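Long-range contact in tubulin-like protein CetZ1 (Haloferax volcanii, PDB 4B46), which binds and probably hydrolyses GTP as a tubulin-like cytoskeletal protein that controls cell shape and is essential for forming the rod-shaped cells needed for efficient swimming: residues A[51-63]-A[77-89]. Sequence-based numbering, arbitrary orientation.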
ATOM      1  N   PRO A  51       9.021   8.399  15.214  1.00 33.72           N
ATOM      2  CA  PRO A  51       9.295   8.894  16.572  1.00 39.47           C
ATOM      3  C   PRO A  51       9.148   7.791  17.624  1.00 32.21           C
ATOM      4  O   PRO A  51       8.238   6.974  17.518  1.00 31.66           O
ATOM      5  CB  PRO A  51       8.221   9.968  16.776  1.00 41.73           C
ATOM      6  CG  PRO A  51       7.858  10.413  15.396  1.00 45.13           C
ATOM      7  CD  PRO A  51       7.968   9.181  14.539  1.00 37.84           C
ATOM      8  N   LYS A  52      10.031   7.768  18.617  1.00 37.01           N
ATOM      9  CA  LYS A  52      10.019   6.710  19.629  1.00 37.91           C
ATOM     10  C   LYS A  52       8.677   6.624  20.342  1.00 33.55           C
ATOM     11  O   LYS A  52       8.206   5.542  20.669  1.00 33.87           O
ATOM     12  CB  LYS A  52      11.147   6.910  20.646  1.00 48.34           C
ATOM     13  CG  LYS A  52      12.525   7.048  20.017  1.00 57.16           C
ATOM     14  CD  LYS A  52      13.629   6.960  21.063  1.00 62.81           C
ATOM     15  CE  LYS A  52      14.987   7.292  20.462  1.00 63.34           C
ATOM     16  NZ  LYS A  52      15.300   6.428  19.292  1.00 64.10           N
ATOM     17  N   ASP A  53       8.057   7.777  20.559  1.00 30.97           N
ATOM     18  CA  ASP A  53       6.736   7.846  21.170  1.00 39.00           C
ATOM     19  C   ASP A  53       5.626   7.296  20.265  1.00 38.34           C
ATOM     20  O   ASP A  53       4.507   7.075  20.723  1.00 41.08           O
ATOM     21  CB  ASP A  53       6.427   9.291  21.576  1.00 47.29           C
ATOM     22  CG  ASP A  53       6.971  10.297  20.582  1.00 63.01           C
ATOM     23  OD1 ASP A  53       8.151  10.690  20.715  1.00 70.80           O
ATOM     24  OD2 ASP A  53       6.223  10.688  19.661  1.00 66.93           O
ATOM     25  N   GLN A  54       5.933   7.072  18.988  1.00 29.24           N
ATOM     26  CA  GLN A  54       4.954   6.500  18.058  1.00 26.74           C
ATOM     27  C   GLN A  54       5.280   5.049  17.695  1.00 24.81           C
ATOM     28  O   GLN A  54       4.740   4.496  16.730  1.00 23.02           O
ATOM     29  CB  GLN A  54       4.852   7.354  16.792  1.00 28.64           C
ATOM     30  CG  GLN A  54       4.793   8.852  17.048  1.00 45.44           C
ATOM     31  CD  GLN A  54       3.378   9.371  17.186  1.00 54.87           C
ATOM     32  OE1 GLN A  54       2.518   8.726  17.790  1.00 57.99           O
ATOM     33  NE2 GLN A  54       3.126  10.543  16.621  1.00 53.17           N
ATOM     34  N   ARG A  55       6.174   4.442  18.468  1.00 21.12           N
ATOM     35  CA  ARG A  55       6.471   3.021  18.341  1.00 24.45           C
ATOM     36  C   ARG A  55       5.788   2.285  19.486  1.00 29.71           C
ATOM     37  O   ARG A  55       6.136   2.486  20.640  1.00 28.78           O
ATOM     38  CB  ARG A  55       7.980   2.797  18.406  1.00 27.87           C
ATOM     39  CG  ARG A  55       8.749   3.443  17.261  1.00 25.75           C
ATOM     40  CD  ARG A  55      10.252   3.310  17.449  1.00 30.29           C
ATOM     41  NE  ARG A  55      10.961   4.333  16.689  1.00 38.23           N
ATOM     42  CZ  ARG A  55      12.277   4.371  16.513  1.00 44.16           C
ATOM     43  NH1 ARG A  55      13.049   3.432  17.040  1.00 43.18           N
ATOM     44  NH2 ARG A  55      12.818   5.350  15.799  1.00 46.24           N
ATOM     45  N   VAL A  56       4.804   1.449  19.174  1.00 23.94           N
ATOM     46  CA  VAL A  56       4.016   0.813  20.218  1.00 20.12           C
ATOM     47  C   VAL A  56       4.313  -0.671  20.308  1.00 22.40           C
ATOM     48  O   VAL A  56       4.122  -1.407  19.341  1.00 19.12           O
ATOM     49  CB  VAL A  56       2.505   0.961  19.967  1.00 21.09           C
ATOM     50  CG1 VAL A  56       1.719   0.511  21.201  1.00 22.99           C
ATOM     51  CG2 VAL A  56       2.164   2.388  19.608  1.00 20.29           C
ATOM     52  N   LEU A  57       4.773  -1.099  21.481  1.00 21.97           N
ATOM     53  CA  LEU A  57       4.970  -2.514  21.764  1.00 21.27           C
ATOM     54  C   LEU A  57       3.705  -3.105  22.385  1.00 24.40           C
ATOM     55  O   LEU A  57       3.256  -2.656  23.433  1.00 29.08           O
ATOM     56  CB  LEU A  57       6.149  -2.695  22.720  1.00 23.16           C
ATOM     57  CG  LEU A  57       6.581  -4.121  23.064  1.00 24.54           C
ATOM     58  CD1 LEU A  57       7.112  -4.825  21.814  1.00 21.79           C
ATOM     59  CD2 LEU A  57       7.632  -4.093  24.179  1.00 24.21           C
ATOM     60  N   ILE A  58       3.134  -4.115  21.740  1.00 18.14           N
ATOM     61  CA  ILE A  58       1.961  -4.790  22.280  1.00 18.32           C
ATOM     62  C   ILE A  58       2.273  -6.248  22.601  1.00 19.09           C
ATOM     63  O   ILE A  58       3.320  -6.778  22.227  1.00 22.78           O
ATOM     64  CB  ILE A  58       0.759  -4.753  21.308  1.00 18.12           C
ATOM     65  CG1 ILE A  58       1.099  -5.474  20.002  1.00 17.63           C
ATOM     66  CG2 ILE A  58       0.338  -3.305  21.017  1.00 23.54           C
ATOM     67  CD1 ILE A  58      -0.094  -5.641  19.062  1.00 20.18           C
ATOM     68  N   GLY A  59       1.348  -6.895  23.299  1.00 22.09           N
ATOM     69  CA  GLY A  59       1.475  -8.312  23.582  1.00 24.05           C
ATOM     70  C   GLY A  59       2.508  -8.644  24.639  1.00 26.80           C
ATOM     71  O   GLY A  59       2.906  -9.805  24.770  1.00 27.04           O
ATOM     72  N   GLN A  60       2.947  -7.645  25.397  1.00 23.36           N
ATOM     73  CA  GLN A  60       3.996  -7.884  26.388  1.00 25.78           C
ATOM     74  C   GLN A  60       3.613  -8.992  27.376  1.00 28.27           C
ATOM     75  O   GLN A  60       4.451  -9.826  27.750  1.00 25.51           O
ATOM     76  CB  GLN A  60       4.333  -6.598  27.150  1.00 32.67           C
ATOM     77  CG  GLN A  60       4.792  -5.442  26.281  1.00 35.73           C
ATOM     78  CD  GLN A  60       3.687  -4.426  26.016  1.00 42.17           C
ATOM     79  OE1 GLN A  60       2.556  -4.782  25.663  1.00 36.23           O
ATOM     80  NE2 GLN A  60       4.014  -3.150  26.186  1.00 41.68           N
ATOM     81  N   SER A  61       2.347  -9.010  27.786  1.00 23.76           N
ATOM     82  CA  SER A  61       1.880 -10.003  28.750  1.00 32.68           C
ATOM     83  C   SER A  61       1.890 -11.429  28.189  1.00 32.35           C
ATOM     84  O   SER A  61       1.842 -12.392  28.957  1.00 32.69           O
ATOM     85  CB  SER A  61       0.472  -9.660  29.228  1.00 31.05           C
ATOM     86  OG  SER A  61      -0.466  -9.864  28.180  1.00 35.65           O
ATOM     87  N   ARG A  62       1.944 -11.560  26.863  1.00 28.33           N
ATOM     88  CA  ARG A  62       1.897 -12.866  26.201  1.00 24.72           C
ATOM     89  C   ARG A  62       3.240 -13.301  25.638  1.00 30.55           C
ATOM     90  O   ARG A  62       3.549 -14.491  25.628  1.00 31.46           O
ATOM     91  CB  ARG A  62       0.898 -12.863  25.030  1.00 28.22           C
ATOM     92  CG  ARG A  62      -0.544 -12.555  25.387  1.00 28.36           C
ATOM     93  CD  ARG A  62      -1.214 -13.694  26.127  1.00 35.47           C
ATOM     94  NE  ARG A  62      -1.528 -14.868  25.303  1.00 29.53           N
ATOM     95  CZ  ARG A  62      -2.598 -14.969  24.516  1.00 26.32           C
ATOM     96  NH1 ARG A  62      -3.441 -13.949  24.393  1.00 29.20           N
ATOM     97  NH2 ARG A  62      -2.824 -16.085  23.837  1.00 25.51           N
ATOM     98  N   VAL A  63       4.016 -12.363  25.101  1.00 22.80           N
ATOM     99  CA  VAL A  63       5.271 -12.753  24.462  1.00 21.91           C
ATOM    100  C   VAL A  63       6.491 -11.977  24.944  1.00 23.04           C
ATOM    101  O   VAL A  63       7.589 -12.193  24.444  1.00 24.95           O
ATOM    102  CB  VAL A  63       5.197 -12.698  22.911  1.00 28.02           C
ATOM    103  CG1 VAL A  63       4.187 -13.713  22.393  1.00 27.74           C
ATOM    104  CG2 VAL A  63       4.857 -11.286  22.432  1.00 19.60           C
ATOM    105  N   GLU A  77      -5.110 -11.972  18.630  1.00 17.80           N
ATOM    106  CA  GLU A  77      -5.494 -11.895  20.038  1.00 21.54           C
ATOM    107  C   GLU A  77      -4.782 -10.763  20.780  1.00 23.34           C
ATOM    108  O   GLU A  77      -5.408 -10.036  21.564  1.00 19.93           O
ATOM    109  CB  GLU A  77      -5.254 -13.242  20.741  1.00 20.25           C
ATOM    110  CG  GLU A  77      -6.298 -14.295  20.398  1.00 23.89           C
ATOM    111  CD  GLU A  77      -5.907 -15.689  20.876  1.00 39.46           C
ATOM    112  OE1 GLU A  77      -4.828 -15.832  21.486  1.00 38.08           O
ATOM    113  OE2 GLU A  77      -6.678 -16.642  20.637  1.00 44.76           O
ATOM    114  N   ILE A  78      -3.484 -10.592  20.536  1.00 17.37           N
ATOM    115  CA  ILE A  78      -2.763  -9.527  21.241  1.00 19.49           C
ATOM    116  C   ILE A  78      -3.181  -8.151  20.749  1.00 20.10           C
ATOM    117  O   ILE A  78      -3.260  -7.207  21.538  1.00 19.64           O
ATOM    118  CB  ILE A  78      -1.219  -9.667  21.191  1.00 20.44           C
ATOM    119  CG1 ILE A  78      -0.713  -9.689  19.752  1.00 25.64           C
ATOM    120  CG2 ILE A  78      -0.757 -10.913  21.982  1.00 21.27           C
ATOM    121  CD1 ILE A  78       0.796  -9.508  19.634  1.00 27.19           C
ATOM    122  N   ALA A  79      -3.462  -8.033  19.453  1.00 18.55           N
ATOM    123  CA  ALA A  79      -3.964  -6.775  18.919  1.00 16.88           C
ATOM    124  C   ALA A  79      -5.300  -6.406  19.559  1.00 17.92           C
ATOM    125  O   ALA A  79      -5.561  -5.235  19.856  1.00 20.44           O
ATOM    126  CB  ALA A  79      -4.094  -6.842  17.376  1.00 15.27           C
ATOM    127  N   GLU A  80      -6.155  -7.400  19.767  1.00 17.03           N
ATOM    128  CA  GLU A  80      -7.441  -7.136  20.399  1.00 26.20           C
ATOM    129  C   GLU A  80      -7.302  -6.778  21.878  1.00 25.93           C
ATOM    130  O   GLU A  80      -7.972  -5.875  22.356  1.00 19.37           O
ATOM    131  CB  GLU A  80      -8.397  -8.317  20.211  1.00 29.18           C
ATOM    132  CG  GLU A  80      -8.751  -8.533  18.745  1.00 35.96           C
ATOM    133  CD  GLU A  80      -9.941  -9.439  18.538  1.00 45.69           C
ATOM    134  OE1 GLU A  80     -10.103 -10.403  19.314  1.00 45.94           O
ATOM    135  OE2 GLU A  80     -10.718  -9.183  17.593  1.00 47.89           O
ATOM    136  N   GLU A  81      -6.420  -7.477  22.589  1.00 25.72           N
ATOM    137  CA  GLU A  81      -6.231  -7.256  24.022  1.00 26.98           C
ATOM    138  C   GLU A  81      -5.587  -5.905  24.261  1.00 26.92           C
ATOM    139  O   GLU A  81      -5.941  -5.189  25.202  1.00 24.82           O
ATOM    140  CB  GLU A  81      -5.338  -8.358  24.618  1.00 34.37           C
ATOM    141  CG  GLU A  81      -5.977  -9.735  24.634  1.00 44.33           C
ATOM    142  CD  GLU A  81      -4.969 -10.878  24.790  1.00 52.06           C
ATOM    143  OE1 GLU A  81      -3.736 -10.631  24.802  1.00 44.32           O
ATOM    144  OE2 GLU A  81      -5.426 -12.036  24.895  1.00 55.67           O
ATOM    145  N   ASP A  82      -4.644  -5.545  23.397  1.00 24.51           N
ATOM    146  CA  ASP A  82      -3.836  -4.353  23.629  1.00 27.54           C
ATOM    147  C   ASP A  82      -4.160  -3.175  22.705  1.00 25.39           C
ATOM    148  O   ASP A  82      -3.331  -2.285  22.527  1.00 25.48           O
ATOM    149  CB  ASP A  82      -2.343  -4.707  23.543  1.00 25.30           C
ATOM    150  CG  ASP A  82      -1.891  -5.645  24.671  1.00 28.52           C
ATOM    151  OD1 ASP A  82      -2.520  -5.653  25.753  1.00 28.05           O
ATOM    152  OD2 ASP A  82      -0.894  -6.364  24.476  1.00 31.19           O
ATOM    153  N   ILE A  83      -5.367  -3.159  22.139  1.00 19.85           N
ATOM    154  CA  ILE A  83      -5.739  -2.124  21.178  1.00 24.60           C
ATOM    155  C   ILE A  83      -5.677  -0.722  21.799  1.00 27.56           C
ATOM    156  O   ILE A  83      -5.433   0.257  21.103  1.00 22.83           O
ATOM    157  CB  ILE A  83      -7.137  -2.374  20.541  1.00 27.83           C
ATOM    158  CG1 ILE A  83      -7.268  -1.586  19.242  1.00 25.92           C
ATOM    159  CG2 ILE A  83      -8.276  -2.039  21.511  1.00 25.65           C
ATOM    160  CD1 ILE A  83      -6.277  -2.033  18.171  1.00 22.36           C
ATOM    161  N   ASP A  84      -5.858  -0.634  23.114  1.00 22.62           N
ATOM    162  CA  ASP A  84      -5.799   0.660  23.779  1.00 30.17           C
ATOM    163  C   ASP A  84      -4.378   1.213  23.827  1.00 29.27           C
ATOM    164  O   ASP A  84      -4.192   2.424  23.871  1.00 27.24           O
ATOM    165  CB  ASP A  84      -6.422   0.591  25.179  1.00 39.72           C
ATOM    166  CG  ASP A  84      -7.945   0.482  25.134  1.00 48.91           C
ATOM    167  OD1 ASP A  84      -8.552   1.025  24.186  1.00 51.12           O
ATOM    168  OD2 ASP A  84      -8.537  -0.153  26.032  1.00 52.12           O
ATOM    169  N   GLU A  85      -3.376   0.336  23.806  1.00 28.89           N
ATOM    170  CA  GLU A  85      -1.987   0.791  23.713  1.00 28.02           C
ATOM    171  C   GLU A  85      -1.759   1.483  22.378  1.00 26.63           C
ATOM    172  O   GLU A  85      -1.101   2.521  22.293  1.00 27.20           O
ATOM    173  CB  GLU A  85      -1.008  -0.376  23.840  1.00 21.83           C
ATOM    174  CG  GLU A  85      -0.867  -0.930  25.234  1.00 29.97           C
ATOM    175  CD  GLU A  85       0.315  -1.872  25.349  1.00 38.60           C
ATOM    176  OE1 GLU A  85       0.210  -3.031  24.890  1.00 30.91           O
ATOM    177  OE2 GLU A  85       1.356  -1.455  25.894  1.00 50.05           O
ATOM    178  N   VAL A  86      -2.297   0.880  21.326  1.00 24.10           N
ATOM    179  CA  VAL A  86      -2.176   1.446  19.998  1.00 20.61           C
ATOM    180  C   VAL A  86      -2.930   2.773  19.943  1.00 23.75           C
ATOM    181  O   VAL A  86      -2.400   3.779  19.465  1.00 25.10           O
ATOM    182  CB  VAL A  86      -2.715   0.487  18.934  1.00 18.14           C
ATOM    183  CG1 VAL A  86      -2.487   1.077  17.536  1.00 18.71           C
ATOM    184  CG2 VAL A  86      -2.041  -0.872  19.070  1.00 18.63           C
ATOM    185  N   GLN A  87      -4.153   2.774  20.467  1.00 22.16           N
ATOM    186  CA  GLN A  87      -4.991   3.973  20.464  1.00 23.18           C
ATOM    187  C   GLN A  87      -4.342   5.106  21.251  1.00 25.82           C
ATOM    188  O   GLN A  87      -4.506   6.283  20.915  1.00 26.22           O
ATOM    189  CB  GLN A  87      -6.390   3.676  21.014  1.00 22.13           C
ATOM    190  CG  GLN A  87      -7.384   4.825  20.810  1.00 23.32           C
ATOM    191  CD  GLN A  87      -7.471   5.271  19.353  1.00 24.34           C
ATOM    192  OE1 GLN A  87      -7.512   4.447  18.432  1.00 23.08           O
ATOM    193  NE2 GLN A  87      -7.472   6.582  19.137  1.00 24.29           N
ATOM    194  N   GLY A  88      -3.605   4.741  22.294  1.00 25.51           N
ATOM    195  CA  GLY A  88      -2.851   5.701  23.073  1.00 25.96           C
ATOM    196  C   GLY A  88      -1.952   6.533  22.180  1.00 29.16           C
ATOM    197  O   GLY A  88      -1.935   7.758  22.278  1.00 29.91           O
ATOM    198  N   ALA A  89      -1.224   5.862  21.292  1.00 29.02           N
ATOM    199  CA  ALA A  89      -0.335   6.525  20.332  1.00 30.61           C
ATOM    200  C   ALA A  89      -1.075   7.290  19.239  1.00 34.24           C
ATOM    201  O   ALA A  89      -0.623   8.344  18.794  1.00 39.14           O
ATOM    202  CB  ALA A  89       0.579   5.514  19.692  1.00 27.26           C
TER
HETATM  203  O   HOH W   1      -1.068  -9.066  25.532  1.00 34.52           O
HETATM  204  O   HOH W   2       0.433  -6.925  27.351  1.00 36.01           O
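Val56 lies over helix 83-90 with its two methyls split between neighbouring turns: CG2 meets the methyl CB of Ala89 at 3.5 Å, while CG1, anti to the backbone N (chi1 -170°), rests on the backbone carbonyl of Glu85. Two residues on, Ile58 drops its branches into the junction of helices 72-81 and 83-90, on either side of Asp82. Its CG2 reaches Val86 CG2 at 3.9 Å, and the Ile58 and Ile78 side chains cross at about a right angle, their CD1 methyls 4.0 Å apart; the CB atoms of Ile58 and Asp82 also touch. At Gly59 the chain turns with positive phi (74°), and its CA packs against Ile78 CG2. The Gly59 N-H is taken by Asp82 OD2 in a short 2.6 Å bond, and two waters lie between that oxygen and Ser61, one at Ser61 OG and one accepting from Ser61 N. Gln60 and Glu85 reach toward each other from opposite directions, amide and carboxylate nearly coplanar, NE2 giving a 3.2 Å bond to the syn lone pair of OE2. Arg62 bends at chi2 and chi3, lays CG on Ile78 CG2, and turns the guanidinium edge to two acids one helical turn apart: NH1 to Glu81 OE2 at 2.8 Å and NH2 to Glu77 OE1 at 3.1 Å. This salt-bridge network lies at the exposed end of the contact, beside Ile78. Strand 55-57, the edge of the GTPase-domain sheet, pairs in parallel with strand 31-38 and runs nearly antiparallel to helix 83-90, as in a Rossmann-like layer; Val37 backs Ile58 and Val86, and helix 111-126 packs against Ala79 and Ile83.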